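Local atomic coordinates of mandelate racemase/muconate lactonizing enzyme family protein (Roseovarius sp. TM1035, PDB entry 3T9P), a protein that probably acts on a carboxylate substrate as a member of the mandelate racemase/muconate lactonizing enzyme family, its exact reaction being unknown. Residues 131-136 / 358-363; 314-319 / 352-357; 162-167 / 198-203; 277-282 / 302-307. All coordinates share one frame; numbering follows the deposited sequence.

All four contacts belong to the barrel domain of an enolase-superfamily fold. Contacts 1 and 3 share one sheet, since strand 132-139 lies beside strand 165-169; their centres are about 15 Å apart, and a salt bridge from Arg135 NH1 to Glu201 OE1 (2.6 Å) joins them. Contact 2 lies closest to contact 1, with about 8 Å between centres, and Met319 on helix 313-322 packs on Ala361 and Val363. The same helix meets contact 4, where Thr318 CG2 lies 3.7 Å from Pro306 CB. Contact 4 is nearest the chain centre, about 7 Å away, and its His307 side chain comes within about 3 Å of bound formic acid, which may mark the active-site pocket.

Contact 1. Residues 131-136 / 358-363; sequences PGPVRA and GGQAIV
Gln360 swings CG away from its own carbonyl carbon (chi1 -50°) and then runs extended (chi2 -176°), which carries its amide diagonally across to Pro133 on the partner strand. There OE1 of Gln360 lies 3.5 Å from Pro133 CB, a plain packing contact. The two strands run antiparallel. Val134 and Ala361 form a hydrogen-bonded pair, with both Val134 N to Ala361 O and Ala361 N to Val134 O at 2.9 Å. Further along, Val363 N reaches Gly132 O at 2.8 Å, whereas the return bond from Gly132 N to Val363 O is weak. Ala136 N closes the other end on Gly359 O at 2.9 Å. Strand 132-139 belongs to the parallel barrel of the enolase superfamily, and strand 360-363 joins it as an antiparallel addition, reached through Gly358 and Gly359, both with positive phi. Val134, Ala361 and Val363 point to one face, covered by helix 313-322, with Met319 on Ala361 and Val363 and Leu322 on Val134; Val134 CG2 and Val363 CG2 are 4.5 Å apart there. Pro133, Arg135, Gln360 and Ile362 take the other face, from which the extended Arg135 reaches Glu201 and Thr164.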
loop_
_atom_site.group_PDB
_atom_site.type_symbol
_atom_site.label_atom_id
_atom_site.label_comp_id
_atom_site.label_asym_id
_atom_site.label_seq_id
_atom_site.Cartn_x
_atom_site.Cartn_y
_atom_site.Cartn_z
ATOM N N PRO A 131 -16.650 2.814 29.578
ATOM C CA PRO A 131 -15.440 2.270 30.225
ATOM C C PRO A 131 -15.766 0.961 30.902
ATOM O O PRO A 131 -16.900 0.726 31.206
ATOM C CB PRO A 131 -15.075 3.316 31.255
ATOM C CG PRO A 131 -16.384 4.087 31.447
ATOM C CD PRO A 131 -16.981 4.138 30.102
ATOM N N GLY A 132 -14.773 0.108 31.057
ATOM C CA GLY A 132 -14.918 -1.149 31.729
ATOM C C GLY A 132 -13.789 -2.115 31.373
ATOM O O GLY A 132 -12.813 -1.773 30.651
ATOM N N PRO A 133 -13.929 -3.365 31.848
ATOM C CA PRO A 133 -12.868 -4.339 31.602
ATOM C C PRO A 133 -12.947 -4.994 30.223
ATOM O O PRO A 133 -14.038 -5.071 29.563
ATOM C CB PRO A 133 -13.162 -5.433 32.689
ATOM C CG PRO A 133 -14.731 -5.391 32.823
ATOM C CD PRO A 133 -14.921 -3.837 32.875
ATOM N N VAL A 134 -11.764 -5.413 29.733
ATOM C CA VAL A 134 -11.652 -6.150 28.524
ATOM C C VAL A 134 -10.854 -7.460 28.841
ATOM O O VAL A 134 -9.665 -7.384 29.235
ATOM C CB VAL A 134 -10.915 -5.274 27.512
ATOM C CG1 VAL A 134 -10.800 -5.981 26.201
ATOM C CG2 VAL A 134 -11.735 -4.013 27.241
ATOM N N ARG A 135 -11.451 -8.635 28.630
ATOM C CA ARG A 135 -10.710 -9.894 28.754
ATOM C C ARG A 135 -9.566 -9.929 27.720
ATOM O O ARG A 135 -9.762 -9.596 26.545
ATOM C CB ARG A 135 -11.555 -11.104 28.368
ATOM C CG ARG A 135 -10.858 -12.453 28.760
ATOM C CD ARG A 135 -11.512 -13.539 28.012
ATOM N NE ARG A 135 -10.896 -14.816 28.346
ATOM C CZ ARG A 135 -11.282 -15.943 27.809
ATOM N NH1 ARG A 135 -12.272 -15.922 26.909
ATOM N NH2 ARG A 135 -10.688 -17.063 28.171
ATOM N N ALA A 136 -8.405 -10.365 28.149
ATOM C CA ALA A 136 -7.225 -10.361 27.232
ATOM C C ALA A 136 -6.752 -11.784 27.003
ATOM O O ALA A 136 -6.882 -12.663 27.925
ATOM C CB ALA A 136 -6.036 -9.556 27.920
ATOM N N GLY A 358 -6.635 -10.470 36.847
ATOM C CA GLY A 358 -7.565 -11.538 36.492
ATOM C C GLY A 358 -7.723 -11.726 34.982
ATOM O O GLY A 358 -8.806 -12.120 34.492
ATOM N N GLY A 359 -6.641 -11.525 34.231
ATOM C CA GLY A 359 -6.677 -11.759 32.747
ATOM C C GLY A 359 -7.395 -10.638 32.017
ATOM O O GLY A 359 -7.770 -10.822 30.890
ATOM N N GLN A 360 -7.693 -9.519 32.714
ATOM C CA GLN A 360 -8.380 -8.430 32.087
ATOM C C GLN A 360 -7.614 -7.096 32.155
ATOM O O GLN A 360 -7.000 -6.787 33.169
ATOM C CB GLN A 360 -9.758 -8.177 32.762
ATOM C CG GLN A 360 -10.607 -9.401 32.917
ATOM C CD GLN A 360 -12.006 -9.038 33.497
ATOM O OE1 GLN A 360 -12.175 -8.284 34.481
ATOM N NE2 GLN A 360 -12.979 -9.554 32.861
ATOM N N ALA A 361 -7.680 -6.314 31.075
ATOM C CA ALA A 361 -7.246 -4.913 31.079
ATOM C C ALA A 361 -8.482 -4.025 31.405
ATOM O O ALA A 361 -9.645 -4.492 31.430
ATOM C CB ALA A 361 -6.684 -4.558 29.719
ATOM N N ILE A 362 -8.246 -2.752 31.566
ATOM C CA ILE A 362 -9.327 -1.875 31.961
ATOM C C ILE A 362 -9.321 -0.607 31.124
ATOM O O ILE A 362 -8.320 0.059 31.021
ATOM C CB ILE A 362 -9.250 -1.542 33.496
ATOM C CG1 ILE A 362 -10.446 -0.703 33.942
ATOM C CG2 ILE A 362 -7.899 -0.727 33.924
ATOM C CD1 ILE A 362 -10.354 -0.444 35.540
ATOM N N VAL A 363 -10.464 -0.258 30.560
ATOM C CA VAL A 363 -10.660 1.109 30.045
ATOM C C VAL A 363 -11.284 1.924 31.208
ATOM O O VAL A 363 -12.404 1.588 31.646
ATOM C CB VAL A 363 -11.526 1.095 28.794
ATOM C CG1 VAL A 363 -11.961 2.505 28.344
ATOM C CG2 VAL A 363 -10.759 0.322 27.618
#

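Contact 2. Residues 314-319 / 352-357; sequences VTMCTM and DPYRIE
A type I turn, Asp352 to Arg355, packs against helix 313-322 and presents Tyr354 to the first turns of that helix, where Thr315, Met316 and Met319 receive it. The phenol oxygen does the polar work: Met316 N donates to Tyr354 OH at 2.9 Å, with an angle of 142° at the hydrogen, and approaches near the plane of the ring. The same hydroxyl makes a weak hydrogen bond to the carbonyl oxygen of Ser312, four residues before Met316, so it has two backbone partners, one of them weak, near the start of the helix. This helix belongs to the barrel domain, and the turn comes from the loop that runs from strand 332-335 to strand 360-363. Met319 brings its sulfur to the ring edge in a Met-aromatic contact, SD lying 5.1 Å from the centroid of the Tyr354 ring and 89° off its normal. Thr315 CG2 comes obliquely to Tyr354 CE1, 3.6 Å away, while Thr315 OG1 turns elsewhere, to the carbonyl of Asn310. Met316, folded back at chi2 and chi3, crosses the proline at about a right angle and places its CE 4.0 Å from Pro353 CB.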
loop_
_atom_site.group_PDB
_atom_site.type_symbol
_atom_site.label_atom_id
_atom_site.label_comp_id
_atom_site.label_asym_id
_atom_site.label_seq_id
_atom_site.Cartn_x
_atom_site.Cartn_y
_atom_site.Cartn_z
ATOM N N VAL A 314 -1.409 1.373 20.409
ATOM C CA VAL A 314 -2.280 0.423 19.669
ATOM C C VAL A 314 -3.117 -0.453 20.649
ATOM O O VAL A 314 -4.262 -0.761 20.391
ATOM C CB VAL A 314 -1.471 -0.394 18.614
ATOM C CG1 VAL A 314 -0.428 -1.365 19.295
ATOM C CG2 VAL A 314 -2.459 -1.226 17.644
ATOM N N THR A 315 -2.524 -0.896 21.742
ATOM C CA THR A 315 -3.269 -1.738 22.640
ATOM C C THR A 315 -4.444 -0.962 23.303
ATOM O O THR A 315 -5.592 -1.481 23.312
ATOM C CB THR A 315 -2.321 -2.511 23.643
ATOM O OG1 THR A 315 -1.504 -3.407 22.869
ATOM C CG2 THR A 315 -3.181 -3.428 24.750
ATOM N N MET A 316 -4.205 0.217 23.783
ATOM C CA MET A 316 -5.294 1.054 24.388
ATOM C C MET A 316 -6.363 1.418 23.336
ATOM O O MET A 316 -7.559 1.316 23.605
ATOM C CB MET A 316 -4.703 2.358 25.023
ATOM C CG MET A 316 -5.806 3.263 25.769
ATOM S SD MET A 316 -6.712 2.226 26.983
ATOM C CE MET A 316 -5.443 2.075 28.230
ATOM N N CYS A 317 -5.954 1.693 22.091
ATOM C CA CYS A 317 -7.029 1.989 21.050
ATOM C C CYS A 317 -7.910 0.754 20.844
ATOM O O CYS A 317 -9.189 0.873 20.685
ATOM C CB CYS A 317 -6.386 2.355 19.728
ATOM S SG CYS A 317 -5.473 3.944 19.720
ATOM N N THR A 318 -7.235 -0.426 20.761
ATOM C CA THR A 318 -7.956 -1.678 20.657
ATOM C C THR A 318 -8.925 -1.916 21.850
ATOM O O THR A 318 -10.068 -2.423 21.665
ATOM C CB THR A 318 -6.982 -2.845 20.468
ATOM O OG1 THR A 318 -6.167 -2.547 19.319
ATOM C CG2 THR A 318 -7.723 -4.066 20.163
ATOM N N MET A 319 -8.483 -1.613 23.059
ATOM C CA MET A 319 -9.325 -1.787 24.209
ATOM C C MET A 319 -10.617 -0.915 24.099
ATOM O O MET A 319 -11.715 -1.406 24.402
ATOM C CB MET A 319 -8.533 -1.303 25.451
ATOM C CG MET A 319 -7.516 -2.404 25.899
ATOM S SD MET A 319 -6.169 -1.805 26.985
ATOM C CE MET A 319 -7.207 -1.158 28.398
ATOM N N ASP A 352 0.134 3.175 34.864
ATOM C CA ASP A 352 0.200 1.782 34.521
ATOM C C ASP A 352 -1.073 1.519 33.694
ATOM O O ASP A 352 -1.968 0.802 34.118
ATOM C CB ASP A 352 0.170 1.007 35.839
ATOM C CG ASP A 352 0.494 -0.447 35.657
ATOM O OD1 ASP A 352 1.034 -0.824 34.597
ATOM O OD2 ASP A 352 0.196 -1.226 36.574
ATOM N N PRO A 353 -1.168 2.124 32.499
ATOM C CA PRO A 353 -2.432 1.965 31.696
ATOM C C PRO A 353 -2.710 0.501 31.270
ATOM O O PRO A 353 -3.890 0.117 31.068
ATOM C CB PRO A 353 -2.204 2.915 30.481
ATOM C CG PRO A 353 -0.658 2.973 30.356
ATOM C CD PRO A 353 -0.147 2.951 31.830
ATOM N N TYR A 354 -1.662 -0.309 31.198
ATOM C CA TYR A 354 -1.801 -1.733 30.796
ATOM C C TYR A 354 -1.725 -2.743 31.947
ATOM O O TYR A 354 -1.443 -3.960 31.703
ATOM C CB TYR A 354 -0.821 -2.071 29.683
ATOM C CG TYR A 354 -1.038 -1.209 28.423
ATOM C CD1 TYR A 354 -2.279 -1.161 27.798
ATOM C CD2 TYR A 354 0.011 -0.459 27.866
ATOM C CE1 TYR A 354 -2.472 -0.431 26.655
ATOM C CE2 TYR A 354 -0.182 0.339 26.685
ATOM C CZ TYR A 354 -1.416 0.329 26.074
ATOM O OH TYR A 354 -1.689 1.068 24.926
ATOM N N ARG A 355 -2.123 -2.317 33.124
ATOM C CA ARG A 355 -2.219 -3.232 34.234
ATOM C C ARG A 355 -3.218 -4.348 33.908
ATOM O O ARG A 355 -4.270 -4.109 33.405
ATOM C CB ARG A 355 -2.765 -2.531 35.446
ATOM C CG ARG A 355 -2.771 -3.383 36.636
ATOM C CD ARG A 355 -3.169 -2.654 37.854
ATOM N NE ARG A 355 -2.868 -3.461 38.996
ATOM C CZ ARG A 355 -3.755 -4.181 39.665
ATOM N NH1 ARG A 355 -5.042 -4.157 39.309
ATOM N NH2 ARG A 355 -3.360 -4.903 40.690
ATOM N N ILE A 356 -2.852 -5.558 34.237
ATOM C CA ILE A 356 -3.698 -6.702 34.063
ATOM C C ILE A 356 -4.025 -7.284 35.430
ATOM O O ILE A 356 -3.176 -7.466 36.234
ATOM C CB ILE A 356 -3.011 -7.813 33.298
ATOM C CG1 ILE A 356 -2.712 -7.417 31.849
ATOM C CG2 ILE A 356 -3.776 -9.083 33.408
ATOM C CD1 ILE A 356 -3.891 -7.259 30.953
ATOM N N GLU A 357 -5.292 -7.519 35.668
ATOM C CA GLU A 357 -5.789 -8.217 36.832
ATOM C C GLU A 357 -6.822 -9.250 36.405
ATOM O O GLU A 357 -7.729 -8.953 35.676
ATOM C CB GLU A 357 -6.349 -7.262 37.870
#

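Contact 3. Residues 162-167 / 198-203; sequences GFTAFK and DGIEKL
Lys167 leans on Leu203 along the first half of its length, the two side chains crossing at about a right angle. Lys167 CB lies 3.6 Å from Leu203 CB. The next atom, Lys167 CG, meets the backbone of the same residue, 3.6 Å from Leu203 O, and Lys167 CD is still 4.0 Å from Leu203 CB. A bend at chi3 (91°) then carries the chain away, and NZ ends in a hydrogen bond to Tyr137 OH and a salt bridge to Glu231. Strands 165-169 and 201-205 themselves run parallel, as the neighbouring strands of a beta-alpha-beta unit whose helix is 184-196. Glu201 N donates to Thr164 O at 2.9 Å. Phe166 N then donates to Glu201 O, and Leu203 N to Phe166 O, so the bonds alternate between the strands. On the face of Phe166 and Lys202, Ile200 CG2 meets the edge of the aromatic ring, 3.5 Å from Phe166 CD1. The lysine thus packs its aliphatic part on Leu203 while its amine reaches Tyr137 on the strand to one side and, across strand 201-205, Glu231 on the next strand but one, which probably restricts where NZ can lie.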
loop_
_atom_site.group_PDB
_atom_site.type_symbol
_atom_site.label_atom_id
_atom_site.label_comp_id
_atom_site.label_asym_id
_atom_site.label_seq_id
_atom_site.Cartn_x
_atom_site.Cartn_y
_atom_site.Cartn_z
ATOM N N GLY A 162 -3.677 -14.230 35.987
ATOM C CA GLY A 162 -5.076 -14.667 35.743
ATOM C C GLY A 162 -5.486 -14.729 34.271
ATOM O O GLY A 162 -6.699 -14.819 33.963
ATOM N N PHE A 163 -4.536 -14.721 33.310
ATOM C CA PHE A 163 -4.915 -14.911 31.916
ATOM C C PHE A 163 -5.600 -16.271 31.709
ATOM O O PHE A 163 -5.124 -17.254 32.279
ATOM C CB PHE A 163 -3.728 -14.899 30.927
ATOM C CG PHE A 163 -3.103 -13.545 30.734
ATOM C CD1 PHE A 163 -3.655 -12.669 29.801
ATOM C CD2 PHE A 163 -2.037 -13.085 31.562
ATOM C CE1 PHE A 163 -3.072 -11.376 29.514
ATOM C CE2 PHE A 163 -1.429 -11.742 31.351
ATOM C CZ PHE A 163 -1.982 -10.875 30.368
ATOM N N THR A 164 -6.657 -16.372 30.857
ATOM C CA THR A 164 -7.212 -17.675 30.597
ATOM C C THR A 164 -7.268 -17.960 29.091
ATOM O O THR A 164 -7.933 -18.884 28.626
ATOM C CB THR A 164 -8.653 -17.890 31.206
ATOM O OG1 THR A 164 -9.482 -16.825 30.753
ATOM C CG2 THR A 164 -8.671 -17.873 32.779
ATOM N N ALA A 165 -6.470 -17.212 28.320
ATOM C CA ALA A 165 -6.376 -17.473 26.904
ATOM C C ALA A 165 -4.912 -17.088 26.531
ATOM O O ALA A 165 -4.377 -16.123 27.108
ATOM C CB ALA A 165 -7.354 -16.548 26.108
ATOM N N PHE A 166 -4.336 -17.841 25.600
ATOM C CA PHE A 166 -2.894 -17.692 25.224
ATOM C C PHE A 166 -2.692 -17.953 23.749
ATOM O O PHE A 166 -3.246 -18.876 23.228
ATOM C CB PHE A 166 -2.064 -18.769 26.003
ATOM C CG PHE A 166 -2.008 -18.484 27.473
ATOM C CD1 PHE A 166 -3.061 -18.902 28.286
ATOM C CD2 PHE A 166 -0.899 -17.789 28.054
ATOM C CE1 PHE A 166 -3.021 -18.637 29.679
ATOM C CE2 PHE A 166 -0.850 -17.474 29.463
ATOM C CZ PHE A 166 -1.956 -17.879 30.263
ATOM N N LYS A 167 -1.825 -17.162 23.085
ATOM C CA LYS A 167 -1.493 -17.387 21.694
ATOM C C LYS A 167 0.042 -17.499 21.582
ATOM O O LYS A 167 0.742 -16.707 22.171
ATOM C CB LYS A 167 -1.906 -16.170 20.849
ATOM C CG LYS A 167 -1.627 -16.484 19.304
ATOM C CD LYS A 167 -2.375 -15.383 18.473
ATOM C CE LYS A 167 -1.470 -14.189 18.207
ATOM N NZ LYS A 167 -2.278 -13.226 17.373
ATOM N N ASP A 198 -6.644 -27.617 31.307
ATOM C CA ASP A 198 -8.068 -27.474 30.998
ATOM C C ASP A 198 -8.566 -26.101 31.344
ATOM O O ASP A 198 -7.985 -25.433 32.189
ATOM C CB ASP A 198 -8.872 -28.425 31.923
ATOM C CG ASP A 198 -8.666 -29.927 31.588
ATOM O OD1 ASP A 198 -8.111 -30.284 30.502
ATOM O OD2 ASP A 198 -9.097 -30.721 32.473
ATOM N N GLY A 199 -9.663 -25.690 30.708
ATOM C CA GLY A 199 -10.258 -24.421 31.091
ATOM C C GLY A 199 -9.494 -23.265 30.472
ATOM O O GLY A 199 -9.735 -22.132 30.889
ATOM N N ILE A 200 -8.591 -23.524 29.501
ATOM C CA ILE A 200 -7.782 -22.375 28.941
ATOM C C ILE A 200 -8.037 -22.331 27.444
ATOM O O ILE A 200 -7.920 -23.357 26.849
ATOM C CB ILE A 200 -6.289 -22.604 29.212
ATOM C CG1 ILE A 200 -6.077 -22.657 30.737
ATOM C CG2 ILE A 200 -5.385 -21.455 28.661
ATOM C CD1 ILE A 200 -6.149 -21.336 31.638
ATOM N N GLU A 201 -8.391 -21.168 26.840
ATOM C CA GLU A 201 -8.556 -21.075 25.388
ATOM C C GLU A 201 -7.121 -20.914 24.813
ATOM O O GLU A 201 -6.268 -20.262 25.459
ATOM C CB GLU A 201 -9.453 -19.869 25.030
ATOM C CG GLU A 201 -10.943 -20.361 25.186
ATOM C CD GLU A 201 -11.964 -19.275 25.299
ATOM O OE1 GLU A 201 -11.657 -18.222 25.871
ATOM O OE2 GLU A 201 -13.100 -19.479 24.838
ATOM N N LYS A 202 -6.925 -21.469 23.620
ATOM C CA LYS A 202 -5.590 -21.511 22.980
ATOM C C LYS A 202 -5.678 -21.036 21.562
ATOM O O LYS A 202 -6.618 -21.374 20.851
ATOM C CB LYS A 202 -5.079 -22.958 23.078
ATOM C CG LYS A 202 -4.860 -23.298 24.640
ATOM C CD LYS A 202 -4.638 -24.823 24.691
ATOM C CE LYS A 202 -5.275 -25.500 25.860
ATOM N NZ LYS A 202 -6.315 -26.399 25.187
ATOM N N LEU A 203 -4.659 -20.271 21.150
ATOM C CA LEU A 203 -4.668 -19.661 19.845
ATOM C C LEU A 203 -3.257 -19.905 19.337
ATOM O O LEU A 203 -2.284 -19.929 20.114
ATOM C CB LEU A 203 -4.848 -18.125 19.983
ATOM C CG LEU A 203 -6.143 -17.572 20.564
ATOM C CD1 LEU A 203 -6.187 -17.622 22.107
ATOM C CD2 LEU A 203 -6.401 -16.104 20.128
#

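Contact 4. Residues 277-282 / 302-307; sequences VQPDVM and LPVTPH
The His307 ring meets the Asp280 carboxylate at its edge: ND1 of His307 donates to OD2 of Asp280 over a short 2.5 Å, with 146° at the hydrogen. OD2 lies in the ring plane and uses its anti lone pair, yet the carboxylate itself is turned 43° from the ring. Asp280 reaches the imidazole because its CG stands opposite its own backbone N (chi1 176°). The other oxygen, OD1, caps helix 281-284, accepting from Tyr283 N and weakly from Met282 N, so both carboxylate oxygens are engaged. Backbone bonds bring the segments alongside: Val277 N donates to Pro303 O and Thr305 N to Val277 O. A third, from His307 N to Pro279 O, measures 2.9 Å. A water bridges the far end, accepting from Val281 N and donating to His307 O, each at 2.8 Å. Among the apolar side chains, Val277 CG2 packs on Val304 CG2 at 3.7 Å, and Pro279 CD rests on Val304 CG1. Such a histidine hydrogen-bonded to an aspartate on adjoining barrel segments, here near a bound formic acid, is consistent with the His-Asp pair found in the active site of mandelate racemase.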
loop_
_atom_site.group_PDB
_atom_site.type_symbol
_atom_site.label_atom_id
_atom_site.label_comp_id
_atom_site.label_asym_id
_atom_site.label_seq_id
_atom_site.Cartn_x
_atom_site.Cartn_y
_atom_site.Cartn_z
ATOM N N VAL A 277 -12.211 -11.715 11.785
ATOM C CA VAL A 277 -11.407 -10.654 11.075
ATOM C C VAL A 277 -10.545 -9.963 12.143
ATOM O O VAL A 277 -10.994 -9.847 13.276
ATOM C CB VAL A 277 -12.253 -9.558 10.319
ATOM C CG1 VAL A 277 -13.142 -10.258 9.146
ATOM C CG2 VAL A 277 -13.095 -8.792 11.236
ATOM N N GLN A 278 -9.348 -9.493 11.749
ATOM C CA GLN A 278 -8.354 -9.066 12.762
ATOM C C GLN A 278 -7.664 -7.846 12.253
ATOM O O GLN A 278 -6.451 -7.890 12.102
ATOM C CB GLN A 278 -7.281 -10.193 12.911
ATOM C CG GLN A 278 -7.926 -11.430 13.455
ATOM C CD GLN A 278 -6.950 -12.363 14.058
ATOM O OE1 GLN A 278 -6.185 -12.965 13.293
ATOM N NE2 GLN A 278 -7.009 -12.563 15.435
ATOM N N PRO A 279 -8.426 -6.744 11.977
ATOM C CA PRO A 279 -7.744 -5.518 11.544
ATOM C C PRO A 279 -6.817 -5.068 12.694
ATOM O O PRO A 279 -7.076 -5.413 13.888
ATOM C CB PRO A 279 -8.919 -4.470 11.424
ATOM C CG PRO A 279 -9.959 -4.956 12.401
ATOM C CD PRO A 279 -9.856 -6.522 12.279
ATOM N N ASP A 280 -5.880 -4.209 12.377
ATOM C CA ASP A 280 -5.028 -3.588 13.352
ATOM C C ASP A 280 -5.310 -2.124 13.237
ATOM O O ASP A 280 -5.173 -1.556 12.156
ATOM C CB ASP A 280 -3.526 -3.890 12.980
ATOM C CG ASP A 280 -2.507 -3.165 13.919
ATOM O OD1 ASP A 280 -2.388 -1.947 13.849
ATOM O OD2 ASP A 280 -1.845 -3.879 14.719
ATOM N N VAL A 281 -5.662 -1.484 14.362
ATOM C CA VAL A 281 -6.131 -0.061 14.313
ATOM C C VAL A 281 -5.081 0.834 13.556
ATOM O O VAL A 281 -5.396 1.750 12.725
ATOM C CB VAL A 281 -6.461 0.434 15.761
ATOM C CG1 VAL A 281 -6.695 2.002 15.768
ATOM C CG2 VAL A 281 -7.656 -0.239 16.219
ATOM N N MET A 282 -3.826 0.617 13.903
ATOM C CA MET A 282 -2.730 1.528 13.457
ATOM C C MET A 282 -2.372 1.189 12.001
ATOM O O MET A 282 -2.069 2.097 11.273
ATOM C CB MET A 282 -1.420 1.322 14.289
ATOM C CG MET A 282 -1.392 2.035 15.589
ATOM S SD MET A 282 -2.934 2.495 16.469
ATOM C CE MET A 282 -2.279 3.799 17.560
ATOM N N LEU A 302 -19.500 -12.041 10.951
ATOM C CA LEU A 302 -18.237 -12.420 11.562
ATOM C C LEU A 302 -17.806 -11.499 12.707
ATOM O O LEU A 302 -18.000 -10.322 12.642
ATOM C CB LEU A 302 -17.122 -12.489 10.526
ATOM C CG LEU A 302 -17.291 -13.332 9.261
ATOM C CD1 LEU A 302 -16.198 -13.206 8.315
ATOM C CD2 LEU A 302 -17.691 -14.765 9.398
ATOM N N PRO A 303 -17.240 -12.082 13.748
ATOM C CA PRO A 303 -16.700 -11.351 14.874
ATOM C C PRO A 303 -15.363 -10.651 14.574
ATOM O O PRO A 303 -14.710 -11.043 13.682
ATOM C CB PRO A 303 -16.486 -12.435 15.914
ATOM C CG PRO A 303 -16.319 -13.593 15.223
ATOM C CD PRO A 303 -16.881 -13.483 13.862
ATOM N N VAL A 304 -15.004 -9.673 15.373
ATOM C CA VAL A 304 -13.786 -8.925 15.173
ATOM C C VAL A 304 -12.877 -9.201 16.383
ATOM O O VAL A 304 -13.212 -8.806 17.547
ATOM C CB VAL A 304 -14.074 -7.465 15.134
ATOM C CG1 VAL A 304 -12.799 -6.649 14.927
ATOM C CG2 VAL A 304 -15.047 -7.222 13.925
ATOM N N THR A 305 -11.694 -9.768 16.075
ATOM C CA THR A 305 -10.720 -9.944 17.188
ATOM C C THR A 305 -9.439 -9.207 16.721
ATOM O O THR A 305 -8.597 -9.824 16.082
ATOM C CB THR A 305 -10.514 -11.458 17.483
ATOM O OG1 THR A 305 -11.768 -12.023 17.958
ATOM C CG2 THR A 305 -9.499 -11.690 18.623
ATOM N N PRO A 306 -9.329 -7.907 17.011
ATOM C CA PRO A 306 -8.274 -7.049 16.367
ATOM C C PRO A 306 -6.821 -7.477 16.778
ATOM O O PRO A 306 -6.620 -8.228 17.828
ATOM C CB PRO A 306 -8.524 -5.662 16.974
ATOM C CG PRO A 306 -10.004 -5.726 17.549
ATOM C CD PRO A 306 -10.127 -7.157 18.043
ATOM N N HIS A 307 -5.870 -7.102 15.949
ATOM C CA HIS A 307 -4.454 -7.443 16.163
ATOM C C HIS A 307 -3.873 -6.236 16.893
ATOM O O HIS A 307 -4.115 -5.052 16.466
ATOM C CB HIS A 307 -3.803 -7.632 14.783
ATOM C CG HIS A 307 -2.303 -7.590 14.845
ATOM N ND1 HIS A 307 -1.615 -6.400 14.957
ATOM C CD2 HIS A 307 -1.373 -8.578 14.907
ATOM C CE1 HIS A 307 -0.316 -6.645 14.999
ATOM N NE2 HIS A 307 -0.142 -7.953 14.972
HETATM O O HOH W 1 -5.921 -2.960 16.681
#